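Local coordinates for protein 373aa long hypothetical citrate synthase (Sulfolobus tokodaii, PDB 1VGP) that is a largely helical member of the citrate synthase family, present as an assembly of two subunits, at residues L61-E66 with D110-I115; L223-E228 with E290-I295; L240-L243 with I249-F252. One frame throughout, in Å; residues are numbered along the deposited sequence.

Contact 1. Residues L61-E66 with D110-I115; sequences LNWFQE and DERTDI
Trp63 carries the whole first side of this small contact, meeting Ile115 with the outer rim of its six-membered ring and Arg112 at an oblique angle. Its CG lies anti to the backbone N (chi1 168°), which sends the indole straight out from the helix toward residues 110-115. Trp63 CZ2 is 3.6 Å from Ile115 CD1, and Trp63 CH2 stands 3.8 Å from the same methyl, which sits at the ring edge near the indole plane; the two side chains run at about a right angle. Arg112 NH1 comes within 3.9 Å of Trp63 CZ2, with the guanidinium tilted 39° to the indole. Asp114 OD2 lies 3.2 Å from Arg112 NH2, well off the guanidinium plane, a purely electrostatic pairing that no N-H directs. The same oxygen is hydrogen-bonded to Tyr52 OH. Phe64, next along and buried, packs on Ile118, further along helix 113-135. The 87 Å² of buried surface thus joins helix 58-70 to the start of helix 113-135, where Arg112 is the N-cap residue; helix 43-52 touches this side through Tyr52, against Trp63, and Tyr48, edge-to-face with Phe64.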
loop_
_atom_site.group_PDB
_atom_site.type_symbol
_atom_site.label_atom_id
_atom_site.label_comp_id
_atom_site.label_asym_id
_atom_site.label_seq_id
_atom_site.Cartn_x
_atom_site.Cartn_y
_atom_site.Cartn_z
ATOM N N LEU A 61 5.269 -29.782 9.826
ATOM C CA LEU A 61 6.311 -29.181 9.001
ATOM C C LEU A 61 6.361 -29.809 7.611
ATOM O O LEU A 61 6.651 -29.137 6.619
ATOM C CB LEU A 61 7.684 -29.331 9.665
ATOM C CG LEU A 61 8.858 -28.770 8.850
ATOM C CD1 LEU A 61 8.712 -27.263 8.726
ATOM C CD2 LEU A 61 10.169 -29.116 9.517
ATOM N N ASN A 62 6.092 -31.107 7.546
ATOM C CA ASN A 62 6.173 -31.826 6.284
ATOM C C ASN A 62 5.068 -31.315 5.367
ATOM O O ASN A 62 5.285 -31.109 4.172
ATOM C CB ASN A 62 6.010 -33.323 6.525
ATOM C CG ASN A 62 7.102 -34.134 5.861
ATOM O OD1 ASN A 62 8.288 -33.811 5.985
ATOM N ND2 ASN A 62 6.714 -35.192 5.150
ATOM N N TRP A 63 3.886 -31.105 5.941
ATOM C CA TRP A 63 2.803 -30.466 5.227
ATOM C C TRP A 63 3.205 -29.061 4.806
ATOM O O TRP A 63 2.871 -28.606 3.712
ATOM C CB TRP A 63 1.558 -30.389 6.111
ATOM C CG TRP A 63 0.503 -29.489 5.545
ATOM C CD1 TRP A 63 -0.404 -29.799 4.574
ATOM C CD2 TRP A 63 0.270 -28.125 5.885
ATOM N NE1 TRP A 63 -1.189 -28.714 4.290
ATOM C CE2 TRP A 63 -0.797 -27.662 5.090
ATOM C CE3 TRP A 63 0.854 -27.236 6.801
ATOM C CZ2 TRP A 63 -1.292 -26.361 5.162
ATOM C CZ3 TRP A 63 0.367 -25.939 6.879
ATOM C CH2 TRP A 63 -0.698 -25.516 6.069
ATOM N N PHE A 64 3.923 -28.373 5.687
ATOM C CA PHE A 64 4.160 -26.950 5.518
ATOM C C PHE A 64 5.144 -26.679 4.396
ATOM O O PHE A 64 4.895 -25.849 3.526
ATOM C CB PHE A 64 4.683 -26.329 6.814
ATOM C CG PHE A 64 4.971 -24.864 6.696
ATOM C CD1 PHE A 64 3.935 -23.942 6.646
ATOM C CD2 PHE A 64 6.282 -24.405 6.598
ATOM C CE1 PHE A 64 4.195 -22.582 6.497
ATOM C CE2 PHE A 64 6.553 -23.045 6.447
ATOM C CZ PHE A 64 5.507 -22.134 6.397
ATOM N N GLN A 65 6.271 -27.375 4.410
ATOM C CA GLN A 65 7.246 -27.195 3.347
ATOM C C GLN A 65 6.804 -27.892 2.074
ATOM O O GLN A 65 7.433 -27.748 1.036
ATOM C CB GLN A 65 8.623 -27.702 3.780
ATOM C CG GLN A 65 8.642 -29.096 4.352
ATOM C CD GLN A 65 9.858 -29.347 5.227
ATOM O OE1 GLN A 65 10.257 -30.490 5.435
ATOM N NE2 GLN A 65 10.451 -28.275 5.745
ATOM N N GLU A 66 5.718 -28.645 2.147
ATOM C CA GLU A 66 5.133 -29.214 0.940
ATOM C C GLU A 66 4.417 -28.107 0.169
ATOM O O GLU A 66 4.612 -27.953 -1.034
ATOM C CB GLU A 66 4.156 -30.332 1.330
ATOM C CG GLU A 66 2.969 -30.524 0.393
ATOM C CD GLU A 66 2.514 -31.979 0.303
ATOM O OE1 GLU A 66 2.576 -32.690 1.340
ATOM O OE2 GLU A 66 2.099 -32.406 -0.798
ATOM N N ASP A 110 -11.931 -18.885 -1.802
ATOM C CA ASP A 110 -12.412 -19.754 -0.739
ATOM C C ASP A 110 -11.218 -20.113 0.135
ATOM O O ASP A 110 -11.337 -20.879 1.096
ATOM C CB ASP A 110 -13.018 -21.021 -1.357
ATOM C CG ASP A 110 -14.453 -20.824 -1.824
ATOM O OD1 ASP A 110 -14.700 -19.947 -2.683
ATOM O OD2 ASP A 110 -15.334 -21.556 -1.325
ATOM N N GLU A 111 -10.067 -19.543 -0.210
ATOM C CA GLU A 111 -8.791 -19.957 0.358
ATOM C C GLU A 111 -8.491 -19.265 1.669
ATOM O O GLU A 111 -8.523 -18.039 1.753
ATOM C CB GLU A 111 -7.658 -19.665 -0.619
ATOM C CG GLU A 111 -7.297 -20.837 -1.492
ATOM C CD GLU A 111 -5.896 -20.736 -2.026
ATOM O OE1 GLU A 111 -5.479 -19.615 -2.391
ATOM O OE2 GLU A 111 -5.216 -21.782 -2.087
ATOM N N ARG A 112 -8.189 -20.069 2.686
ATOM C CA ARG A 112 -7.638 -19.578 3.946
ATOM C C ARG A 112 -6.513 -18.577 3.703
ATOM O O ARG A 112 -5.642 -18.796 2.857
ATOM C CB ARG A 112 -7.088 -20.746 4.768
ATOM C CG ARG A 112 -8.039 -21.313 5.799
ATOM C CD ARG A 112 -7.296 -22.212 6.776
ATOM N NE ARG A 112 -6.444 -23.188 6.094
ATOM C CZ ARG A 112 -5.492 -23.906 6.688
ATOM N NH1 ARG A 112 -4.765 -24.759 5.981
ATOM N NH2 ARG A 112 -5.262 -23.771 7.987
ATOM N N THR A 113 -6.525 -17.488 4.462
ATOM C CA THR A 113 -5.520 -16.451 4.297
ATOM C C THR A 113 -4.082 -16.914 4.589
ATOM O O THR A 113 -3.130 -16.338 4.067
ATOM C CB THR A 113 -5.877 -15.193 5.150
ATOM O OG1 THR A 113 -4.680 -14.566 5.616
ATOM C CG2 THR A 113 -6.755 -15.574 6.339
ATOM N N ASP A 114 -3.905 -17.962 5.395
ATOM C CA ASP A 114 -2.557 -18.494 5.635
ATOM C C ASP A 114 -2.031 -19.323 4.462
ATOM O O ASP A 114 -0.851 -19.250 4.125
ATOM C CB ASP A 114 -2.517 -19.332 6.916
ATOM C CG ASP A 114 -3.400 -20.556 6.844
ATOM O OD1 ASP A 114 -4.573 -20.398 6.471
ATOM O OD2 ASP A 114 -2.926 -21.668 7.167
ATOM N N ILE A 115 -2.909 -20.104 3.842
ATOM C CA ILE A 115 -2.561 -20.835 2.626
ATOM C C ILE A 115 -2.190 -19.886 1.495
ATOM O O ILE A 115 -1.159 -20.056 0.848
ATOM C CB ILE A 115 -3.724 -21.718 2.147
ATOM C CG1 ILE A 115 -4.121 -22.700 3.248
ATOM C CG2 ILE A 115 -3.326 -22.461 0.887
ATOM C CD1 ILE A 115 -3.014 -23.619 3.672
#

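Contact 2. Residues L223-E228 with E290-I295; sequences LKMFKE and EKVEEI
Met225 and Phe226 meet Val292 in a buried, wholly apolar helix-to-helix contact, which sets the last turns of helix 221-228 against the middle of helix 281-300. The backbones keep a moderate spacing, 8.5 Å between Phe226 CA and Val292 CA, and 94 Å² is buried in all. Met225 and Val292 reach for each other tip to tip. With CG anti to the backbone N (chi1 -180°) and chi2 likewise extended, the methionine runs outward until a bend at chi3 (78°) swings its methyl over: Met225 CE lies 3.7 Å from Val292 CG1 and 4.2 Å from Val292 CG2, touching both branches of the valine. Phe226 comes in more loosely, its CE1 4.4 Å from Val292 CG2, and that methyl sits at the ring edge near its plane. The phenyl ring also packs on Leu285, Ile288 and Ala289, earlier on the valine's own helix, and meets Phe311 edge-to-face. Val292 and Met225 are in turn backed by helix 235-244, through Val235 and Tyr238 respectively.

On the exposed side of their helix, Lys224 NZ and Glu228 OE1, a turn apart, form a salt bridge with a hydrogen bond of 2.7 Å, the nitrogen lying 48° out of the carboxylate plane. Glu293 is buried, and Lys268 NZ and Tyr260 OH satisfy its carboxylate. Between the two segments what meets is hydrocarbon and a thioether methyl, so the contact amounts to burial of apolar groups, with no polar bond across.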
loop_
_atom_site.group_PDB
_atom_site.type_symbol
_atom_site.label_atom_id
_atom_site.label_comp_id
_atom_site.label_asym_id
_atom_site.label_seq_id
_atom_site.Cartn_x
_atom_site.Cartn_y
_atom_site.Cartn_z
ATOM N N LEU A 223 28.200 -1.415 2.613
ATOM C CA LEU A 223 29.031 -2.005 1.567
ATOM C C LEU A 223 29.762 -0.910 0.800
ATOM O O LEU A 223 30.943 -1.045 0.476
ATOM C CB LEU A 223 28.169 -2.808 0.589
ATOM C CG LEU A 223 28.727 -4.115 0.009
ATOM C CD1 LEU A 223 28.203 -4.271 -1.409
ATOM C CD2 LEU A 223 30.241 -4.124 0.020
ATOM N N LYS A 224 29.040 0.173 0.518
ATOM C CA LYS A 224 29.582 1.322 -0.198
ATOM C C LYS A 224 30.725 1.935 0.598
ATOM O O LYS A 224 31.782 2.260 0.049
ATOM C CB LYS A 224 28.485 2.371 -0.424
ATOM C CG LYS A 224 28.972 3.641 -1.108
ATOM C CD LYS A 224 28.027 4.829 -0.882
ATOM C CE LYS A 224 28.791 6.171 -0.812
ATOM N NZ LYS A 224 29.365 6.462 0.550
ATOM N N MET A 225 30.509 2.082 1.902
ATOM C CA MET A 225 31.537 2.610 2.786
ATOM C C MET A 225 32.796 1.744 2.788
ATOM O O MET A 225 33.906 2.257 2.640
ATOM C CB MET A 225 30.988 2.734 4.202
ATOM C CG MET A 225 31.993 3.282 5.199
ATOM S SD MET A 225 31.381 3.162 6.882
ATOM C CE MET A 225 31.662 1.457 7.215
ATOM N N PHE A 226 32.632 0.433 2.955
ATOM C CA PHE A 226 33.783 -0.466 2.904
ATOM C C PHE A 226 34.516 -0.295 1.575
ATOM O O PHE A 226 35.737 -0.380 1.513
ATOM C CB PHE A 226 33.351 -1.930 3.047
ATOM C CG PHE A 226 32.593 -2.229 4.306
ATOM C CD1 PHE A 226 32.882 -1.557 5.488
ATOM C CD2 PHE A 226 31.584 -3.191 4.308
ATOM C CE1 PHE A 226 32.177 -1.839 6.654
ATOM C CE2 PHE A 226 30.874 -3.480 5.465
ATOM C CZ PHE A 226 31.170 -2.801 6.642
ATOM N N LYS A 227 33.756 -0.069 0.510
ATOM C CA LYS A 227 34.344 0.057 -0.809
ATOM C C LYS A 227 35.214 1.306 -0.908
ATOM O O LYS A 227 36.355 1.233 -1.365
ATOM C CB LYS A 227 33.247 0.083 -1.884
ATOM C CG LYS A 227 32.838 -1.314 -2.385
ATOM C CD LYS A 227 31.485 -1.300 -3.100
ATOM C CE LYS A 227 31.169 -2.647 -3.742
ATOM N NZ LYS A 227 32.351 -3.212 -4.454
ATOM N N GLU A 228 34.696 2.452 -0.466
ATOM C CA GLU A 228 35.446 3.686 -0.637
ATOM C C GLU A 228 36.614 3.847 0.332
ATOM O O GLU A 228 37.621 4.461 -0.013
ATOM C CB GLU A 228 34.516 4.904 -0.588
ATOM C CG GLU A 228 33.707 5.097 0.667
ATOM C CD GLU A 228 32.682 6.212 0.508
ATOM O OE1 GLU A 228 31.854 6.135 -0.432
ATOM O OE2 GLU A 228 32.700 7.168 1.316
ATOM N N GLU A 290 35.952 -5.249 9.801
ATOM C CA GLU A 290 36.392 -5.527 11.157
ATOM C C GLU A 290 37.093 -4.316 11.748
ATOM O O GLU A 290 36.806 -3.908 12.872
ATOM C CB GLU A 290 37.324 -6.740 11.180
ATOM C CG GLU A 290 36.671 -7.956 11.805
ATOM C CD GLU A 290 37.442 -9.230 11.553
ATOM O OE1 GLU A 290 36.856 -10.326 11.743
ATOM O OE2 GLU A 290 38.631 -9.134 11.169
ATOM N N LYS A 291 38.001 -3.736 10.975
ATOM C CA LYS A 291 38.665 -2.505 11.369
ATOM C C LYS A 291 37.674 -1.398 11.730
ATOM O O LYS A 291 37.845 -0.699 12.735
ATOM C CB LYS A 291 39.578 -2.035 10.240
ATOM C CG LYS A 291 41.003 -2.499 10.386
ATOM C CD LYS A 291 41.803 -1.516 11.214
ATOM C CE LYS A 291 42.979 -2.214 11.868
ATOM N NZ LYS A 291 42.557 -3.518 12.481
ATOM N N VAL A 292 36.643 -1.238 10.908
ATOM C CA VAL A 292 35.596 -0.257 11.184
ATOM C C VAL A 292 34.805 -0.640 12.435
ATOM O O VAL A 292 34.496 0.222 13.255
ATOM C CB VAL A 292 34.624 -0.134 9.989
ATOM C CG1 VAL A 292 33.531 0.865 10.305
ATOM C CG2 VAL A 292 35.382 0.294 8.756
ATOM N N GLU A 293 34.487 -1.930 12.578
ATOM C CA GLU A 293 33.770 -2.414 13.752
ATOM C C GLU A 293 34.558 -2.074 15.009
ATOM O O GLU A 293 34.009 -1.596 16.010
ATOM C CB GLU A 293 33.582 -3.935 13.673
ATOM C CG GLU A 293 32.787 -4.517 14.843
ATOM C CD GLU A 293 32.858 -6.035 14.915
ATOM O OE1 GLU A 293 33.389 -6.652 13.974
ATOM O OE2 GLU A 293 32.378 -6.617 15.918
ATOM N N GLU A 294 35.859 -2.326 14.942
ATOM C CA GLU A 294 36.748 -2.116 16.073
ATOM C C GLU A 294 36.719 -0.653 16.527
ATOM O O GLU A 294 36.359 -0.357 17.671
ATOM C CB GLU A 294 38.155 -2.534 15.669
ATOM C CG GLU A 294 39.165 -2.551 16.795
ATOM C CD GLU A 294 40.397 -3.373 16.446
ATOM O OE1 GLU A 294 41.371 -3.363 17.240
ATOM O OE2 GLU A 294 40.387 -4.033 15.379
ATOM N N ILE A 295 37.087 0.261 15.631
ATOM C CA ILE A 295 37.188 1.672 15.999
ATOM C C ILE A 295 35.793 2.258 16.211
ATOM O O ILE A 295 35.601 3.159 17.041
ATOM C CB ILE A 295 37.934 2.496 14.905
ATOM C CG1 ILE A 295 38.146 3.937 15.380
ATOM C CG2 ILE A 295 37.136 2.485 13.605
ATOM C CD1 ILE A 295 39.191 4.697 14.584
#

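Contact 3. Residues L240-L243 with I249-F252; sequences LNRL and IMGF
Ile249 does most of the work from the loop side, touching both Leu243 and Arg242 on the helix, and its CA is 7.5 Å from Arg242 CA. Its CG1 branch lies anti to the carbonyl carbon (chi1 -60°), which directs the longer arm to the helix: Ile249 CG1 sits 3.9 Å from Leu243 CD2, the two chains at about a right angle. Beyond it, Ile249 CD1 rests 4.0 Å from Arg242 CB and 4.0 Å from Arg242 CG, the side chains sliding past each other in opposite directions. Leu300 of helix 281-300 packs on both Ile249 and Leu243. Met250 follows, its CE 4.3 Å from Arg242 NH2 in an oblique, loose approach, while it also packs on Ala222 of helix 221-228. Gly251 adopts phi 83° and psi 12°, the third position of a type II turn, where the absence of a CB keeps the carbonyl O of Met250 uncrowded. Phe252 N closes that turn on Ile249 O with a weak bond of 3.0 Å, and the phenyl ring meets Phe311 at roughly a right angle.

Of the 180 Å² buried here, much is hydrocarbon. Arg242 plays a double part in it: the aliphatic stem packs on Ile249 as an apolar side chain would, while the guanidinium, carried further along, reaches the loosely approached methyl of Met250.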
loop_
_atom_site.group_PDB
_atom_site.type_symbol
_atom_site.label_atom_id
_atom_site.label_comp_id
_atom_site.label_asym_id
_atom_site.label_seq_id
_atom_site.Cartn_x
_atom_site.Cartn_y
_atom_site.Cartn_z
ATOM N N LEU A 240 37.285 8.507 11.523
ATOM C CA LEU A 240 37.520 9.614 12.432
ATOM C C LEU A 240 37.202 10.924 11.738
ATOM O O LEU A 240 36.699 11.868 12.354
ATOM C CB LEU A 240 38.973 9.597 12.929
ATOM C CG LEU A 240 39.179 9.173 14.397
ATOM C CD1 LEU A 240 37.993 8.352 14.910
ATOM C CD2 LEU A 240 40.455 8.381 14.511
ATOM N N ASN A 241 37.462 10.983 10.440
ATOM C CA ASN A 241 37.063 12.153 9.682
ATOM C C ASN A 241 35.547 12.291 9.678
ATOM O O ASN A 241 35.007 13.391 9.791
ATOM C CB ASN A 241 37.565 12.066 8.249
ATOM C CG ASN A 241 37.272 13.336 7.474
ATOM O OD1 ASN A 241 36.439 13.348 6.567
ATOM N ND2 ASN A 241 37.945 14.427 7.850
ATOM N N ARG A 242 34.866 11.165 9.546
ATOM C CA ARG A 242 33.421 11.165 9.469
ATOM C C ARG A 242 32.840 11.678 10.791
ATOM O O ARG A 242 31.916 12.493 10.807
ATOM C CB ARG A 242 32.949 9.741 9.184
ATOM C CG ARG A 242 31.637 9.629 8.455
ATOM C CD ARG A 242 31.754 8.746 7.230
ATOM N NE ARG A 242 30.999 9.349 6.146
ATOM C CZ ARG A 242 29.676 9.362 6.095
ATOM N NH1 ARG A 242 29.035 10.264 5.360
ATOM N NH2 ARG A 242 28.993 8.455 6.766
ATOM N N LEU A 243 33.403 11.211 11.900
ATOM C CA LEU A 243 32.863 11.517 13.221
ATOM C C LEU A 243 33.077 12.976 13.593
ATOM O O LEU A 243 32.257 13.583 14.286
ATOM C CB LEU A 243 33.516 10.628 14.286
ATOM C CG LEU A 243 33.206 9.135 14.176
ATOM C CD1 LEU A 243 34.081 8.362 15.137
ATOM C CD2 LEU A 243 31.734 8.895 14.459
ATOM N N ILE A 249 27.884 6.639 10.861
ATOM C CA ILE A 249 28.664 5.483 10.438
ATOM C C ILE A 249 27.718 4.380 10.004
ATOM O O ILE A 249 27.016 3.810 10.831
ATOM C CB ILE A 249 29.546 4.939 11.579
ATOM C CG1 ILE A 249 30.522 6.026 12.053
ATOM C CG2 ILE A 249 30.309 3.708 11.105
ATOM C CD1 ILE A 249 31.524 6.488 10.995
ATOM N N MET A 250 27.699 4.091 8.707
ATOM C CA MET A 250 26.765 3.126 8.134
ATOM C C MET A 250 26.868 1.781 8.826
ATOM O O MET A 250 27.967 1.282 9.079
ATOM C CB MET A 250 27.038 2.953 6.641
ATOM C CG MET A 250 27.222 4.264 5.898
ATOM S SD MET A 250 25.800 5.358 6.101
ATOM C CE MET A 250 25.926 6.309 4.582
ATOM N N GLY A 251 25.714 1.198 9.133
ATOM C CA GLY A 251 25.680 -0.093 9.796
ATOM C C GLY A 251 25.851 0.009 11.299
ATOM O O GLY A 251 26.061 -0.997 11.980
ATOM N N PHE A 252 25.769 1.225 11.825
ATOM C CA PHE A 252 25.823 1.414 13.266
ATOM C C PHE A 252 24.554 2.070 13.768
ATOM O O PHE A 252 23.803 2.655 12.994
ATOM C CB PHE A 252 27.018 2.271 13.643
ATOM C CG PHE A 252 28.257 1.482 13.946
ATOM C CD1 PHE A 252 28.709 1.349 15.256
ATOM C CD2 PHE A 252 28.989 0.890 12.920
ATOM C CE1 PHE A 252 29.876 0.635 15.537
ATOM C CE2 PHE A 252 30.164 0.171 13.189
ATOM C CZ PHE A 252 30.610 0.042 14.496
#

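How the contacts relate
From the N terminus, contact 1 comes first: it closes a loop of 43 intervening residues, 28 of them helical, and brings helix 58-70 to the start of helix 113-135 at the surface before contact 2 has opened. Contact 2 spans 61 residues, and within that loop lies contact 3, a short closure with only five residues between its segments. Contacts 2 and 3 have centres 9 Å apart and touch, Ile295 CD1 lying 3.9 Å from Leu240 CD1, so helices 221-228, 235-244 and 281-300 and the loop at 249-252 form one packed region. Contact 1 lies on the opposite side of the chain's centre, its nearest atoms about 30 Å from either of the others.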